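Endonuclease V isoform X2 (Ciona intestinalis, PDB 6OZI) probably cleaves nucleic acid strands, chiefly RNA, near inosine in a metal-ion-dependent reaction, as a eukaryotic member of the endonuclease V family with an RNase H-like fold. Local coordinates at residues D6-I9 with A10-N13; A103-P106 with N107-P110. The protein carries 1 engineered substitution. All blocks are in the same frame, centred on the assembly; numbering follows the deposited sequence. Where two conformers were deposited one is given.

Contact 1: residues D6-I9 with A10-N13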
loop_
_atom_site.group_PDB
_atom_site.type_symbol
_atom_site.label_atom_id
_atom_site.label_comp_id
_atom_site.label_asym_id
_atom_site.label_seq_id
_atom_site.Cartn_x
_atom_site.Cartn_y
_atom_site.Cartn_z
ATOM N N ASP A 6 -26.716 0.964 -23.359
ATOM C CA ASP A 6 -27.184 -0.306 -23.907
ATOM C C ASP A 6 -26.689 -0.485 -25.341
ATOM O O ASP A 6 -26.247 -1.576 -25.731
ATOM C CB ASP A 6 -28.709 -0.372 -23.843
ATOM C CG ASP A 6 -29.368 0.919 -24.301
ATOM O OD1 ASP A 6 -28.675 1.765 -24.910
ATOM O OD2 ASP A 6 -30.581 1.092 -24.053
ATOM N N GLU A 7 -26.734 0.589 -26.131
ATOM C CA GLU A 7 -26.288 0.511 -27.517
ATOM C C GLU A 7 -24.788 0.280 -27.595
ATOM O O GLU A 7 -24.312 -0.480 -28.444
ATOM C CB GLU A 7 -26.662 1.794 -28.261
ATOM C CG GLU A 7 -28.112 2.200 -28.116
ATOM C CD GLU A 7 -28.445 3.435 -28.928
ATOM O OE1 GLU A 7 -27.510 4.049 -29.489
ATOM O OE2 GLU A 7 -29.638 3.802 -28.995
ATOM N N GLN A 8 -24.025 0.918 -26.708
ATOM C CA GLN A 8 -22.582 0.712 -26.707
ATOM C C GLN A 8 -22.231 -0.720 -26.337
ATOM O O GLN A 8 -21.309 -1.307 -26.917
ATOM C CB GLN A 8 -21.908 1.698 -25.753
ATOM C CG GLN A 8 -20.393 1.649 -25.813
ATOM C CD GLN A 8 -19.853 2.080 -27.166
ATOM O OE1 GLN A 8 -19.933 3.253 -27.533
ATOM N NE2 GLN A 8 -19.311 1.123 -27.922
ATOM N N ILE A 9 -22.954 -1.299 -25.374
ATOM C CA ILE A 9 -22.752 -2.705 -25.028
ATOM C C ILE A 9 -23.058 -3.588 -26.229
ATOM O O ILE A 9 -22.338 -4.556 -26.507
ATOM C CB ILE A 9 -23.619 -3.094 -23.813
ATOM C CG1 ILE A 9 -23.225 -2.296 -22.566
ATOM C CG2 ILE A 9 -23.532 -4.591 -23.546
ATOM C CD1 ILE A 9 -21.950 -2.749 -21.915
ATOM N N ALA A 10 -24.134 -3.275 -26.958
ATOM C CA ALA A 10 -24.467 -4.057 -28.146
ATOM C C ALA A 10 -23.348 -3.988 -29.182
ATOM O O ALA A 10 -22.926 -5.016 -29.732
ATOM C CB ALA A 10 -25.789 -3.567 -28.737
ATOM N N GLU A 11 -22.845 -2.776 -29.448
ATOM C CA GLU A 11 -21.745 -2.597 -30.395
ATOM C C GLU A 11 -20.499 -3.360 -29.958
ATOM O O GLU A 11 -19.839 -4.019 -30.777
ATOM C CB GLU A 11 -21.433 -1.107 -30.535
ATOM C CG GLU A 11 -20.378 -0.779 -31.564
ATOM C CD GLU A 11 -20.043 0.704 -31.592
ATOM O OE1 GLU A 11 -20.973 1.538 -31.705
ATOM O OE2 GLU A 11 -18.843 1.036 -31.473
ATOM N N TRP A 12 -20.161 -3.279 -28.669
ATOM C CA TRP A 12 -18.997 -3.987 -28.145
ATOM C C TRP A 12 -19.151 -5.495 -28.312
ATOM O O TRP A 12 -18.210 -6.187 -28.730
ATOM C CB TRP A 12 -18.800 -3.621 -26.673
ATOM C CG TRP A 12 -18.179 -2.272 -26.452
ATOM C CD1 TRP A 12 -17.505 -1.522 -27.368
ATOM C CD2 TRP A 12 -18.194 -1.508 -25.242
ATOM N NE1 TRP A 12 -17.072 -0.352 -26.798
ATOM C CE2 TRP A 12 -17.486 -0.314 -25.493
ATOM C CE3 TRP A 12 -18.722 -1.725 -23.963
ATOM C CZ2 TRP A 12 -17.297 0.664 -24.518
ATOM C CZ3 TRP A 12 -18.535 -0.755 -22.998
ATOM C CH2 TRP A 12 -17.832 0.429 -23.281
ATOM N N ASN A 13 -20.333 -6.021 -27.983
ATOM C CA ASN A 13 -20.607 -7.440 -28.193
ATOM C C ASN A 13 -20.414 -7.824 -29.653
ATOM O O ASN A 13 -19.838 -8.877 -29.956
ATOM C CB ASN A 13 -22.026 -7.771 -27.734
ATOM C CG ASN A 13 -22.181 -7.703 -26.219
ATOM O OD1 ASN A 13 -21.192 -7.640 -25.478
ATOM N ND2 ASN A 13 -23.423 -7.715 -25.752
#
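Ala10, Glu11, Trp12 and Asn13 each turn their backbone N-H back to the carbonyl of Asp6, Glu7, Gln8 and Ile9 in turn, the regular i to i+4 bonding of the first turns of alpha-helix 6-19. On this frame Gln8 lies over one face of the Trp12 indole. Its CG makes a CH-pi contact, 3.6 Å from the centroid of the Trp12 six-membered ring and nearly along the ring normal. With CG anti to the backbone N and a bend at chi2 (64°), the chain folds over the ring and brings Gln8 NE2 2.9 Å from Trp12 NE1, two donors that share no hydrogen bond; amide and ring planes are 37° apart. Gln8 OE1 has a weak hydrogen bond to Lys3. Ile9 CD1 approaches the benzo part obliquely, while Phe88 stacks on Trp12. Were Trp12 an alanine, Gln8 CG and Ile9 CD1 would lose the ring they pack on, which is likely to open a gap beside Phe88 and leave the Gln8 side chain free to turn. Glu11 OE2 forms a salt bridge with Lys15, and Asp6 and Ile9 each pack on a phosphate of the bound DNA. Asn13 OD1 is hydrogen-bonded to Tyr85, while Asn13 ND2 lies 3.8 Å from Ile9 CG2.

Contact 2: residues A103-P106 with N107-P110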
loop_
_atom_site.group_PDB
_atom_site.type_symbol
_atom_site.label_atom_id
_atom_site.label_comp_id
_atom_site.label_asym_id
_atom_site.label_seq_id
_atom_site.Cartn_x
_atom_site.Cartn_y
_atom_site.Cartn_z
ATOM N N ALA A 103 9.007 2.808 -32.417
ATOM C CA ALA A 103 9.772 3.908 -32.998
ATOM C C ALA A 103 11.052 4.183 -32.213
ATOM O O ALA A 103 12.082 4.525 -32.802
ATOM C CB ALA A 103 8.916 5.175 -33.067
ATOM N N LYS A 104 11.006 4.022 -30.891
ATOM C CA LYS A 104 12.140 4.349 -30.030
ATOM C C LYS A 104 13.165 3.220 -30.005
ATOM O O LYS A 104 14.349 3.425 -30.281
ATOM C CB LYS A 104 11.641 4.634 -28.608
ATOM C CG LYS A 104 11.991 6.006 -28.078
ATOM C CD LYS A 104 11.783 6.086 -26.569
ATOM C CE LYS A 104 13.063 6.540 -25.874
ATOM N NZ LYS A 104 12.808 7.216 -24.565
ATOM N N LYS A 105 12.718 2.018 -29.659
ATOM C CA LYS A 105 13.597 0.864 -29.481
ATOM C C LYS A 105 13.016 -0.321 -30.242
ATOM O O LYS A 105 12.574 -1.305 -29.639
ATOM C CB LYS A 105 13.743 0.529 -27.996
ATOM C CG LYS A 105 14.425 1.608 -27.149
ATOM C CD LYS A 105 15.896 1.775 -27.477
ATOM C CE LYS A 105 16.458 3.001 -26.783
ATOM N NZ LYS A 105 17.934 3.095 -26.920
ATOM N N PRO A 106 13.024 -0.272 -31.577
ATOM C CA PRO A 106 12.415 -1.372 -32.340
ATOM C C PRO A 106 13.083 -2.704 -32.086
ATOM O O PRO A 106 12.417 -3.746 -32.133
ATOM C CB PRO A 106 12.587 -0.927 -33.798
ATOM C CG PRO A 106 13.760 -0.004 -33.774
ATOM C CD PRO A 106 13.688 0.712 -32.449
ATOM N N ASN A 107 14.383 -2.696 -31.803
ATOM C CA ASN A 107 15.130 -3.914 -31.528
ATOM C C ASN A 107 14.908 -4.447 -30.120
ATOM O O ASN A 107 15.442 -5.511 -29.794
ATOM C CB ASN A 107 16.613 -3.662 -31.782
ATOM C CG ASN A 107 16.893 -3.328 -33.240
ATOM O OD1 ASN A 107 16.208 -3.815 -34.141
ATOM N ND2 ASN A 107 17.883 -2.478 -33.475
ATOM N N LEU A 108 14.169 -3.727 -29.276
ATOM C CA LEU A 108 13.768 -4.213 -27.961
ATOM C C LEU A 108 12.324 -4.681 -27.941
ATOM O O LEU A 108 11.806 -5.010 -26.869
ATOM C CB LEU A 108 13.956 -3.128 -26.893
ATOM C CG LEU A 108 15.368 -2.678 -26.529
ATOM C CD1 LEU A 108 15.318 -1.599 -25.445
ATOM C CD2 LEU A 108 16.189 -3.862 -26.064
ATOM N N GLU A 109 11.663 -4.712 -29.093
ATOM C CA GLU A 109 10.281 -5.163 -29.131
ATOM C C GLU A 109 10.224 -6.605 -28.641
ATOM O O GLU A 109 10.993 -7.446 -29.121
ATOM C CB GLU A 109 9.693 -5.054 -30.542
ATOM C CG GLU A 109 8.213 -5.426 -30.578
ATOM C CD GLU A 109 7.616 -5.511 -31.976
ATOM O OE1 GLU A 109 8.293 -5.149 -32.963
ATOM O OE2 GLU A 109 6.461 -5.978 -32.083
ATOM N N PRO A 110 9.377 -6.918 -27.666
ATOM C CA PRO A 110 9.376 -8.265 -27.096
ATOM C C PRO A 110 8.622 -9.238 -27.986
ATOM O O PRO A 110 7.762 -8.857 -28.782
ATOM C CB PRO A 110 8.661 -8.077 -25.754
ATOM C CG PRO A 110 7.747 -6.928 -25.992
ATOM C CD PRO A 110 8.443 -6.016 -26.969
HETATM O O HOH W 1 10.042 -3.550 -33.830
#
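Pro106 O is gripped twice, by the backbone N of Glu109 at 3.3 Å and by a water that donates to it at 2.9 Å. The same water gives its other hydrogen to the carboxylate of Glu109, so that one residue holds the carbonyl both directly and through solvent; the water oxygen lies at a short 2.5 Å from Glu109 OE1. Glu109 can make this bridge because its side chain runs out extended, with CG opposite the backbone N (chi1 -176°), which sets OE1 where one water can span the gap to Pro106 O. Its other oxygen, OE2, has a long, weak ion pair with Lys102. One residue earlier, Leu108 N bonds to Lys105 O at 2.9 Å. In both backbone bonds the donor stands well above the carbonyl plane, 57° out of it at Lys105 O and 68° at Pro106 O. These successive i to i+3 bonds are two overlapping type I turns, a short 3-10 turn that opens where Lys105 leaves the helical backbone and Pro106 begins the new curl. Across the turn Lys105 and Leu108 lie side by side and point the same way, Leu108 CD1 resting 3.7 Å from Lys105 CB and equally close to CG. Lys105 CD is also near this methyl, and beyond it the lysine chain leads away from Leu108. On the surface, Asn107 O and Glu109 O both hydrogen-bond a triethylene glycol, probably from the crystallisation liquor. The turn links the C-terminal end of helix 86-104 to strand 112-116 of the central sheet, and Leu108 and Pro110 both lean on Tyr37 of strand 37-45, the parallel neighbour of that strand.

How the contacts relate
From the N terminus, contact 1 (6-9 with 10-13) comes first, within helix 6-19 and ahead of the first strand, 37-45. The chain then runs through strands 37-45, 52-61 and 67-76 and along helix 86-104 before contact 2 (103-106 with 107-110) turns it into strand 112-116. The two follow in series, neither nesting nor crossing, and each closes only a local turn. The centres of contact 1 and contact 2 are about 35 Å apart, and the two do not touch. Helix 86-104 connects them indirectly: Phe88, near its start, stacks against contact 1, which borders the DNA, while its far end opens into contact 2, whose nearest atom is about 17 Å from the nucleic acid.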